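Local coordinates for protein-tyrosine-phosphatase (Shewanella sp., PDB 2Z72), which probably hydrolyses the phosphate ester of phosphotyrosine, as a cold-active phosphatase of the calcineurin-like metallophosphoesterase family with two bound zinc ions, at residues Y24-D28 and N29-T33; Y166-A169 and T170-N174; V232-K236 and K237-A241. One frame throughout, in Å; residues are numbered along the deposited sequence.

How the interactions relate
The chain meets the three local contacts in series, and none of them nests in or crosses another. Interaction 1 closes the tight turn between strands 22-27 and 30-35, a hairpin that belongs to the three-stranded antiparallel sheet near the N terminus. Interaction 2 lies along helix 166-172 and its C-terminal end, within the calcineurin-like phosphoesterase region. The two touch, their centres 10 Å apart: Ile26 and Asn29 meet Ile168, and Leu31 meets Leu172, so the N-terminal sheet is packed against that helix. Interaction 3 starts helix 236-241 after helix 221-231; its nearest atoms lie about 15 Å from interaction 2 and about 17 Å from interaction 1.

Interaction 1 (Y24-D28 and N29-T33)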
ATOM      1  N   TYR A  24     -19.630   1.527 -11.331  1.00  9.51           N
ATOM      2  CA  TYR A  24     -19.645   2.783 -12.026  1.00  9.43           C
ATOM      3  C   TYR A  24     -18.368   2.893 -12.872  1.00  9.11           C
ATOM      4  O   TYR A  24     -17.268   2.736 -12.326  1.00  9.74           O
ATOM      5  CB  TYR A  24     -19.732   3.950 -11.073  1.00 10.54           C
ATOM      6  CG  TYR A  24     -21.001   4.026 -10.283  1.00 10.83           C
ATOM      7  CD1 TYR A  24     -21.092   3.614  -8.966  1.00 22.60           C
ATOM      8  CD2 TYR A  24     -22.155   4.477 -10.795  1.00 13.06           C
ATOM      9  CE1 TYR A  24     -22.272   3.701  -8.270  1.00 23.17           C
ATOM     10  CE2 TYR A  24     -23.349   4.543 -10.096  1.00 12.15           C
ATOM     11  CZ  TYR A  24     -23.411   4.156  -8.841  1.00 15.58           C
ATOM     12  OH  TYR A  24     -24.567   4.211  -8.143  1.00 24.84           O
ATOM     13  N   TRP A  25     -18.512   3.204 -14.145  1.00 11.55           N
ATOM     14  CA  TRP A  25     -17.431   3.271 -15.105  1.00 10.61           C
ATOM     15  C   TRP A  25     -17.460   4.620 -15.765  1.00 10.63           C
ATOM     16  O   TRP A  25     -18.541   5.089 -16.199  1.00 12.68           O
ATOM     17  CB  TRP A  25     -17.569   2.221 -16.192  1.00 11.47           C
ATOM     18  CG  TRP A  25     -17.813   0.831 -15.717  1.00 11.05           C
ATOM     19  CD1 TRP A  25     -19.020   0.301 -15.346  1.00 11.25           C
ATOM     20  CD2 TRP A  25     -16.894  -0.239 -15.545  1.00 11.10           C
ATOM     21  NE1 TRP A  25     -18.902  -0.978 -14.963  1.00 12.06           N
ATOM     22  CE2 TRP A  25     -17.603  -1.377 -15.072  1.00 10.89           C
ATOM     23  CE3 TRP A  25     -15.515  -0.369 -15.754  1.00 11.36           C
ATOM     24  CZ2 TRP A  25     -16.962  -2.593 -14.808  1.00 12.08           C
ATOM     25  CZ3 TRP A  25     -14.896  -1.586 -15.495  1.00 11.88           C
ATOM     26  CH2 TRP A  25     -15.623  -2.706 -15.017  1.00 11.94           C
ATOM     27  N   ILE A  26     -16.300   5.272 -15.869  1.00  9.91           N
ATOM     28  CA  ILE A  26     -16.160   6.450 -16.717  1.00 11.23           C
ATOM     29  C   ILE A  26     -15.608   5.996 -18.057  1.00 12.27           C
ATOM     30  O   ILE A  26     -14.501   5.487 -18.127  1.00 13.01           O
ATOM     31  CB  ILE A  26     -15.224   7.504 -16.103  0.65 12.45           C
ATOM     32  CG1 ILE A  26     -15.609   7.842 -14.700  0.65 11.85           C
ATOM     33  CG2 ILE A  26     -15.210   8.746 -16.990  0.65 14.80           C
ATOM     34  CD1 ILE A  26     -17.082   8.166 -14.477  0.65 15.64           C
ATOM     35  N   CYS A  27     -16.440   6.114 -19.097  1.00 15.37           N
ATOM     36  CA  CYS A  27     -16.083   5.647 -20.435  1.00 16.91           C
ATOM     37  C   CYS A  27     -16.228   6.820 -21.396  1.00 16.59           C
ATOM     38  O   CYS A  27     -17.349   7.261 -21.664  1.00 15.87           O
ATOM     39  CB  CYS A  27     -16.992   4.488 -20.832  1.00 17.98           C
ATOM     40  SG  CYS A  27     -17.108   3.170 -19.641  1.00 23.00           S
ATOM     41  N   ASP A  28     -15.144   7.386 -21.885  1.00 20.45           N
ATOM     42  CA  ASP A  28     -15.193   8.533 -22.817  1.00 20.95           C
ATOM     43  C   ASP A  28     -15.949   9.676 -22.187  1.00 19.56           C
ATOM     44  O   ASP A  28     -16.794  10.302 -22.875  1.00 21.47           O
ATOM     45  CB  ASP A  28     -15.838   8.127 -24.122  1.00 20.95           C
ATOM     46  CG  ASP A  28     -15.419   8.901 -25.357  1.00 23.35           C
ATOM     47  OD1 ASP A  28     -14.455   9.684 -25.384  1.00 26.71           O
ATOM     48  OD2 ASP A  28     -16.147   8.641 -26.339  1.00 31.34           O
ATOM     49  N   ASN A  29     -15.658  10.022 -20.971  1.00 17.42           N
ATOM     50  CA  ASN A  29     -16.228  11.146 -20.245  1.00 17.95           C
ATOM     51  C   ASN A  29     -17.745  11.038 -20.030  1.00 16.33           C
ATOM     52  O   ASN A  29     -18.406  12.041 -19.760  1.00 20.78           O
ATOM     53  CB  ASN A  29     -15.915  12.531 -20.796  1.00 21.10           C
ATOM     54  CG  ASN A  29     -14.564  13.066 -20.327  1.00 22.91           C
ATOM     55  OD1 ASN A  29     -13.819  12.357 -19.637  1.00 22.68           O
ATOM     56  ND2 ASN A  29     -14.210  14.282 -20.735  1.00 27.57           N
ATOM     57  N   ARG A  30     -18.265   9.820 -20.027  1.00 14.97           N
ATOM     58  CA  ARG A  30     -19.653   9.608 -19.738  1.00 14.50           C
ATOM     59  C   ARG A  30     -19.711   8.451 -18.719  1.00 13.21           C
ATOM     60  O   ARG A  30     -18.821   7.599 -18.650  1.00 14.95           O
ATOM     61  CB  ARG A  30     -20.431   9.232 -21.000  1.00 17.28           C
ATOM     62  CG  ARG A  30     -20.517  10.329 -22.034  1.00 23.92           C
ATOM     63  CD  ARG A  30     -21.651  11.352 -21.868  1.00 28.87           C
ATOM     64  NE  ARG A  30     -21.354  12.304 -20.787  1.00 34.13           N
ATOM     65  CZ  ARG A  30     -20.711  13.445 -20.743  1.00 44.62           C
ATOM     66  NH1 ARG A  30     -20.618  14.092 -19.572  1.00 62.95           N
ATOM     67  NH2 ARG A  30     -20.179  13.872 -21.898  1.00 49.69           N
ATOM     68  N   LEU A  31     -20.760   8.405 -17.922  1.00 12.41           N
ATOM     69  CA  LEU A  31     -20.933   7.357 -16.930  1.00 11.93           C
ATOM     70  C   LEU A  31     -21.702   6.189 -17.486  1.00 10.95           C
ATOM     71  O   LEU A  31     -22.770   6.352 -18.051  1.00 11.71           O
ATOM     72  CB  LEU A  31     -21.681   7.963 -15.743  1.00 12.38           C
ATOM     73  CG  LEU A  31     -21.932   7.023 -14.556  1.00 11.68           C
ATOM     74  CD1 LEU A  31     -20.626   6.462 -13.988  1.00 16.63           C
ATOM     75  CD2 LEU A  31     -22.748   7.719 -13.480  1.00 13.74           C
ATOM     76  N   LYS A  32     -21.197   5.010 -17.207  1.00 11.55           N
ATOM     77  CA  LYS A  32     -21.901   3.758 -17.398  1.00 10.71           C
ATOM     78  C   LYS A  32     -22.022   3.076 -16.044  1.00 10.97           C
ATOM     79  O   LYS A  32     -21.073   3.052 -15.279  1.00 14.39           O
ATOM     80  CB  LYS A  32     -21.279   2.862 -18.444  0.67 12.02           C
ATOM     81  CG  LYS A  32     -21.312   3.341 -19.910  0.67 15.64           C
ATOM     82  CD  LYS A  32     -20.907   2.257 -20.900  0.67 16.11           C
ATOM     83  CE  LYS A  32     -20.976   2.565 -22.397  0.67 19.15           C
ATOM     84  NZ  LYS A  32     -20.829   1.342 -23.265  0.67 22.07           N
ATOM     85  N   THR A  33     -23.187   2.544 -15.739  1.00  9.02           N
ATOM     86  CA  THR A  33     -23.448   1.860 -14.477  1.00  8.88           C
ATOM     87  C   THR A  33     -23.926   0.487 -14.797  1.00  9.18           C
ATOM     88  O   THR A  33     -24.865   0.290 -15.565  1.00  9.89           O
ATOM     89  CB  THR A  33     -24.537   2.623 -13.693  1.00  9.39           C
ATOM     90  OG1 THR A  33     -24.087   3.968 -13.548  1.00  9.64           O
ATOM     91  CG2 THR A  33     -24.785   1.962 -12.359  1.00 10.43           C
TER
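Tyr24 and Thr33, a non-hydrogen-bonded antiparallel pair, lie side by side and point the same way. Thr33 OG1 approaches Tyr24 CD2 obliquely at 3.4 Å, while its methyl CG2 touches CE2. On the same face the two torsions of Leu31 (chi1 -178°, chi2 58°) carry CD1 across the strands, 3.3 Å from Trp25 O and 4.0 Å from Tyr24 CB; in the conformer described, Ile26 CD1 also touches it. Beta-branched Ile26 and Thr33 and aromatic Tyr24 suit an extended backbone.

The other face carries Trp25, Cys27, Lys32 and Arg30, whose end leads away. Lys32 O accepts from Trp25 N at 2.8 Å and also lies in the plane of the indole, at its edge; the indole NE1 bonds to Thr34. In the conformer described, the extended Lys32 chain passes Cys27 SG and its NZ reaches Glu45 O.

Asp28 and Asn29 form the corners of a type I' turn; both residue types accept its positive phi comparatively well. Their polar ends bond to Thr6 and Glu7, beside strand 8-14. Backbone bonds and apolar contacts thus join the two strands, while the Cys27 disulfide ties the hairpin to the segment round Cys47.

Interaction 2 (Y166-A169 and T170-N174); sequences YDIA and TTLIN
Tyr166 O and Thr170 N begin a run of i to i+4 helical hydrogen bonds, which continues from Asp167 to Thr171, Ile168 to Leu172 and Ala169 to Ile173. Ile168 O receives Leu172 N at 2.8 Å in a nearly straight bond (171° at the hydrogen), whereas Thr171 N sits above the carbonyl plane of Asp167, 37° out of it.

One turn apart, Ile168 and Leu172 lie side by side and point the same way. The Leu172 branch CD1 comes within 3.6 Å of Ile168 CG2. Both residues also pack on Ile26 of strand 22-27, where branched aliphatic groups suit the apolar surface. Ala169, small enough for a buried position, touches Ile26 and Tyr12; its CB is 4.3 Å from Ile173 CD1, and Ile173 itself reaches Tyr24, Leu31 and Leu180.

The threonines bring hydroxyls back to the helix backbone. Thr170 OG1, placed between its own N and carbonyl carbon (chi1 55°), lies 3.3 Å from both Tyr166 O and Asp167 O, and any bond there is weak. Thr171 OG1 is 3.0 Å from Asp167 O. At the start of the helix, Tyr166 OH bonds to Val122 N.

The helix ends in a Schellman motif: Asn174, with positive phi, is the C-prime residue, Arg175 N turns back to Thr170 O, and Asn174 N makes a weak bond to Thr171 O. Asparagine tolerates this backbone shape well. The chemistry is thus divided between an apolar side laid on the N-terminal sheet and threonine hydroxyls that lie close to the helix carbonyls, with weak bonding at most for Thr170.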
ATOM      1  N   TYR A 166      -9.504  13.013 -11.837  1.00  9.68           N
ATOM      2  CA  TYR A 166     -10.546  12.357 -11.051  1.00  9.21           C
ATOM      3  C   TYR A 166     -11.718  13.281 -10.806  1.00  9.25           C
ATOM      4  O   TYR A 166     -12.742  12.855 -10.271  1.00 10.23           O
ATOM      5  CB  TYR A 166      -9.977  11.731  -9.746  1.00  9.32           C
ATOM      6  CG  TYR A 166      -8.999  10.616 -10.175  1.00  8.62           C
ATOM      7  CD1 TYR A 166      -7.639  10.696  -9.953  1.00  8.22           C
ATOM      8  CD2 TYR A 166      -9.489   9.484 -10.860  1.00  8.62           C
ATOM      9  CE1 TYR A 166      -6.814   9.665 -10.373  1.00  8.90           C
ATOM     10  CE2 TYR A 166      -8.643   8.486 -11.304  1.00  8.73           C
ATOM     11  CZ  TYR A 166      -7.289   8.572 -11.064  1.00  8.42           C
ATOM     12  OH  TYR A 166      -6.431   7.620 -11.516  1.00  8.80           O
ATOM     13  N   ASP A 167     -11.590  14.529 -11.260  1.00  9.83           N
ATOM     14  CA  ASP A 167     -12.794  15.398 -11.198  1.00  9.93           C
ATOM     15  C   ASP A 167     -13.909  14.899 -12.138  1.00 10.83           C
ATOM     16  O   ASP A 167     -15.065  15.223 -11.927  1.00 12.29           O
ATOM     17  CB  ASP A 167     -12.434  16.863 -11.562  1.00 11.01           C
ATOM     18  CG  ASP A 167     -11.584  17.609 -10.618  1.00 12.93           C
ATOM     19  OD1 ASP A 167     -11.164  18.758 -10.912  1.00 16.35           O
ATOM     20  OD2 ASP A 167     -11.314  17.091  -9.509  1.00 13.41           O
ATOM     21  N   ILE A 168     -13.556  14.175 -13.185  1.00 10.54           N
ATOM     22  CA  ILE A 168     -14.568  13.605 -14.053  1.00 12.27           C
ATOM     23  C   ILE A 168     -15.412  12.624 -13.263  1.00 11.23           C
ATOM     24  O   ILE A 168     -16.654  12.682 -13.195  1.00 11.35           O
ATOM     25  CB  ILE A 168     -13.960  12.979 -15.339  1.00 13.38           C
ATOM     26  CG1 ILE A 168     -13.192  13.969 -16.219  1.00 15.96           C
ATOM     27  CG2 ILE A 168     -15.066  12.280 -16.141  1.00 14.91           C
ATOM     28  CD1 ILE A 168     -14.084  15.088 -16.714  1.00 24.36           C
ATOM     29  N   ALA A 169     -14.766  11.675 -12.563  1.00 10.57           N
ATOM     30  CA  ALA A 169     -15.495  10.680 -11.787  1.00 10.20           C
ATOM     31  C   ALA A 169     -16.307  11.348 -10.697  1.00 10.08           C
ATOM     32  O   ALA A 169     -17.471  10.966 -10.487  1.00 11.21           O
ATOM     33  CB  ALA A 169     -14.514   9.682 -11.201  1.00 11.35           C
ATOM     34  N   THR A 170     -15.750  12.309  -9.972  1.00 10.64           N
ATOM     35  CA  THR A 170     -16.527  12.907  -8.885  1.00 10.65           C
ATOM     36  C   THR A 170     -17.722  13.684  -9.401  1.00 11.32           C
ATOM     37  O   THR A 170     -18.772  13.700  -8.766  1.00 12.84           O
ATOM     38  CB  THR A 170     -15.657  13.763  -7.941  1.00 11.83           C
ATOM     39  OG1 THR A 170     -14.940  14.754  -8.690  1.00 14.16           O
ATOM     40  CG2 THR A 170     -14.637  12.899  -7.246  1.00 12.53           C
ATOM     41  N   THR A 171     -17.585  14.318 -10.556  1.00 11.74           N
ATOM     42  CA  THR A 171     -18.748  15.043 -11.161  1.00 13.24           C
ATOM     43  C   THR A 171     -19.763  14.034 -11.632  1.00 12.27           C
ATOM     44  O   THR A 171     -20.963  14.140 -11.311  1.00 14.64           O
ATOM     45  CB  THR A 171     -18.262  15.953 -12.285  1.00 13.91           C
ATOM     46  OG1 THR A 171     -17.435  16.980 -11.724  1.00 16.91           O
ATOM     47  CG2 THR A 171     -19.475  16.694 -12.887  1.00 19.67           C
ATOM     48  N   LEU A 172     -19.372  13.037 -12.417  1.00 12.42           N
ATOM     49  CA  LEU A 172     -20.338  12.124 -13.039  1.00 12.26           C
ATOM     50  C   LEU A 172     -21.018  11.197 -12.064  1.00 13.19           C
ATOM     51  O   LEU A 172     -22.198  10.928 -12.209  1.00 14.75           O
ATOM     52  CB  LEU A 172     -19.666  11.327 -14.153  1.00 14.75           C
ATOM     53  CG  LEU A 172     -19.242  12.148 -15.365  1.00 15.20           C
ATOM     54  CD1 LEU A 172     -18.512  11.269 -16.350  1.00 18.14           C
ATOM     55  CD2 LEU A 172     -20.460  12.804 -16.060  1.00 30.12           C
ATOM     56  N   ILE A 173     -20.286  10.774 -11.056  1.00 12.08           N
ATOM     57  CA  ILE A 173     -20.853   9.926  -9.988  1.00 12.81           C
ATOM     58  C   ILE A 173     -21.455  10.761  -8.880  1.00 14.56           C
ATOM     59  O   ILE A 173     -22.115  10.278  -7.912  1.00 16.20           O
ATOM     60  CB  ILE A 173     -19.805   8.914  -9.501  1.00 12.54           C
ATOM     61  CG1 ILE A 173     -19.284   8.069 -10.649  1.00 14.59           C
ATOM     62  CG2 ILE A 173     -20.301   7.978  -8.422  1.00 14.86           C
ATOM     63  CD1 ILE A 173     -18.017   7.285 -10.391  1.00 15.39           C
ATOM     64  N   ASN A 174     -21.248  12.067  -8.979  1.00 14.20           N
ATOM     65  CA  ASN A 174     -21.845  13.019  -8.096  1.00 16.60           C
ATOM     66  C   ASN A 174     -21.591  12.777  -6.620  1.00 14.57           C
ATOM     67  O   ASN A 174     -22.475  12.764  -5.768  1.00 19.90           O
ATOM     68  CB  ASN A 174     -23.377  13.122  -8.410  1.00 19.84           C
ATOM     69  CG  ASN A 174     -23.968  14.370  -7.840  1.00 27.03           C
ATOM     70  OD1 ASN A 174     -23.312  15.376  -7.599  1.00 24.39           O
ATOM     71  ND2 ASN A 174     -25.277  14.297  -7.650  1.00 33.05           N
TER

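Interaction 3 (V232-K236 and K237-A241)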
ATOM      1  N   VAL A 232     -10.078   5.718  10.783  1.00 12.11           N
ATOM      2  CA  VAL A 232      -9.753   6.379   9.512  1.00 12.88           C
ATOM      3  C   VAL A 232     -10.910   7.243   9.011  1.00 13.23           C
ATOM      4  O   VAL A 232     -10.645   8.208   8.292  1.00 16.95           O
ATOM      5  CB  VAL A 232      -9.240   5.313   8.523  1.00 12.92           C
ATOM      6  CG1 VAL A 232     -10.350   4.354   8.087  1.00 15.19           C
ATOM      7  CG2 VAL A 232      -8.589   5.909   7.301  1.00 15.72           C
ATOM      8  N   ASP A 233     -12.114   6.987   9.495  1.00 13.89           N
ATOM      9  CA  ASP A 233     -13.329   7.742   9.180  1.00 15.10           C
ATOM     10  C   ASP A 233     -13.709   8.740  10.260  1.00 16.02           C
ATOM     11  O   ASP A 233     -14.814   9.325  10.246  1.00 15.95           O
ATOM     12  CB  ASP A 233     -14.512   6.768   8.980  0.58 14.01           C
ATOM     13  CG  ASP A 233     -14.361   5.864   7.802  0.58 13.53           C
ATOM     14  OD1 ASP A 233     -14.370   6.408   6.678  0.58 16.47           O
ATOM     15  OD2 ASP A 233     -14.254   4.641   7.935  0.58 11.85           O
ATOM     16  N   ALA A 234     -12.837   8.965  11.233  1.00 16.94           N
ATOM     17  CA  ALA A 234     -13.133  10.001  12.224  1.00 17.69           C
ATOM     18  C   ALA A 234     -12.920  11.367  11.578  1.00 21.63           C
ATOM     19  O   ALA A 234     -12.192  11.596  10.605  1.00 18.96           O
ATOM     20  CB  ALA A 234     -12.314   9.846  13.506  1.00 20.71           C
ATOM     21  N   SER A 235     -13.609  12.380  12.164  1.00 20.92           N
ATOM     22  CA  SER A 235     -13.291  13.748  11.761  1.00 21.47           C
ATOM     23  C   SER A 235     -11.885  14.162  12.153  1.00 21.45           C
ATOM     24  O   SER A 235     -11.342  13.673  13.107  1.00 20.09           O
ATOM     25  CB  SER A 235     -14.271  14.760  12.387  1.00 23.61           C
ATOM     26  OG  SER A 235     -14.083  14.808  13.798  1.00 22.37           O
ATOM     27  N   LYS A 236     -11.373  15.122  11.366  1.00 24.39           N
ATOM     28  CA  LYS A 236     -10.087  15.739  11.740  1.00 22.33           C
ATOM     29  C   LYS A 236     -10.153  16.286  13.162  1.00 20.31           C
ATOM     30  O   LYS A 236      -9.138  16.088  13.833  1.00 22.52           O
ATOM     31  CB  LYS A 236      -9.688  16.877  10.795  1.00 26.65           C
ATOM     32  CG  LYS A 236      -8.240  17.349  10.957  1.00 36.84           C
ATOM     33  CD  LYS A 236      -7.973  18.603  10.131  1.00 44.39           C
ATOM     34  CE  LYS A 236      -6.542  19.046  10.150  1.00 49.25           C
ATOM     35  NZ  LYS A 236      -5.692  18.433   9.079  1.00 69.47           N
ATOM     36  N   LYS A 237     -11.242  16.939  13.534  1.00 20.65           N
ATOM     37  CA  LYS A 237     -11.344  17.469  14.906  1.00 19.92           C
ATOM     38  C   LYS A 237     -11.147  16.357  15.896  1.00 19.94           C
ATOM     39  O   LYS A 237     -10.419  16.487  16.876  1.00 18.90           O
ATOM     40  CB  LYS A 237     -12.704  18.126  15.140  1.00 22.57           C
ATOM     41  CG  LYS A 237     -13.080  18.436  16.577  1.00 26.03           C
ATOM     42  CD  LYS A 237     -14.519  18.983  16.634  1.00 33.42           C
ATOM     43  CE  LYS A 237     -14.840  19.320  18.099  1.00 42.72           C
ATOM     44  NZ  LYS A 237     -14.328  20.698  18.417  1.00 44.23           N
ATOM     45  N   SER A 238     -11.839  15.237  15.687  1.00 17.15           N
ATOM     46  CA  SER A 238     -11.731  14.141  16.659  1.00 16.60           C
ATOM     47  C   SER A 238     -10.320  13.561  16.686  1.00 15.54           C
ATOM     48  O   SER A 238      -9.828  13.225  17.763  1.00 17.20           O
ATOM     49  CB  SER A 238     -12.714  12.987  16.375  1.00 17.11           C
ATOM     50  OG  SER A 238     -14.077  13.456  16.476  1.00 21.57           O
ATOM     51  N   LEU A 239      -9.728  13.418  15.485  1.00 16.01           N
ATOM     52  CA  LEU A 239      -8.377  12.840  15.417  1.00 15.41           C
ATOM     53  C   LEU A 239      -7.384  13.717  16.163  1.00 15.75           C
ATOM     54  O   LEU A 239      -6.507  13.279  16.854  1.00 15.91           O
ATOM     55  CB  LEU A 239      -7.942  12.638  13.957  1.00 15.52           C
ATOM     56  CG  LEU A 239      -8.663  11.573  13.167  1.00 14.35           C
ATOM     57  CD1 LEU A 239      -8.200  11.479  11.743  1.00 17.00           C
ATOM     58  CD2 LEU A 239      -8.507  10.183  13.778  1.00 14.07           C
ATOM     59  N   LYS A 240      -7.532  15.034  15.982  1.00 16.30           N
ATOM     60  CA  LYS A 240      -6.655  16.003  16.574  1.00 18.13           C
ATOM     61  C   LYS A 240      -6.880  16.067  18.083  1.00 17.54           C
ATOM     62  O   LYS A 240      -5.923  16.266  18.833  1.00 19.26           O
ATOM     63  CB  LYS A 240      -6.828  17.395  15.963  1.00 19.99           C
ATOM     64  CG  LYS A 240      -6.337  17.507  14.524  1.00 19.99           C
ATOM     65  CD  LYS A 240      -4.822  17.647  14.465  1.00 26.95           C
ATOM     66  CE  LYS A 240      -4.346  17.749  12.995  1.00 30.02           C
ATOM     67  NZ  LYS A 240      -2.879  17.957  12.877  1.00 38.29           N
ATOM     68  N   ALA A 241      -8.092  15.899  18.554  1.00 18.01           N
ATOM     69  CA  ALA A 241      -8.380  16.112  19.962  1.00 18.77           C
ATOM     70  C   ALA A 241      -8.007  14.931  20.805  1.00 21.20           C
ATOM     71  O   ALA A 241      -7.754  15.107  22.009  1.00 26.21           O
ATOM     72  CB  ALA A 241      -9.863  16.410  20.198  1.00 22.30           C
TER
HETATM   73  O   HOH W   1     -15.380  12.030  14.537  1.00 24.52           O
HETATM   74  O   HOH W   2      -2.936  17.585   9.535  1.00 46.47           O
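Ala234 CB rests 3.8 Å from Leu239 CD2, and this is the close-packed side of the helix start. Leu239 is buried, and its side chain also meets Leu245, Phe249 and Phe250, so a small alanine beside it and a large apolar leucine suit the place.

Next to it Ser235 is the N-cap of helix 236-241. Its OG lies between its own N and carbonyl carbon (chi1 67°), which turns it back to accept from Ser238 N at 3.0 Å (159° at the hydrogen). Ser235 O takes Leu239 N, beginning the i to i+4 backbone bonds. Serine suits an N-cap because its short hydroxyl can reach the first-turn amide.

The solvent side is looser. A water accepts from Ser235 N at 3.0 Å and hydrogen-bonds to Ser238 OG at 2.7 Å. Farther along, two lysines run side by side, with Lys236 CE 3.8 Å from Lys240 CE. Lys236 NZ and Lys240 NZ, 4.8 Å apart, share a second water, the bond from Lys240 being weak. Lys240 also makes a cation-pi contact with Phe250.

The like charges probably repel somewhat, eased by the shared water, while the first turn is capped by Ser235 and packed through Leu239.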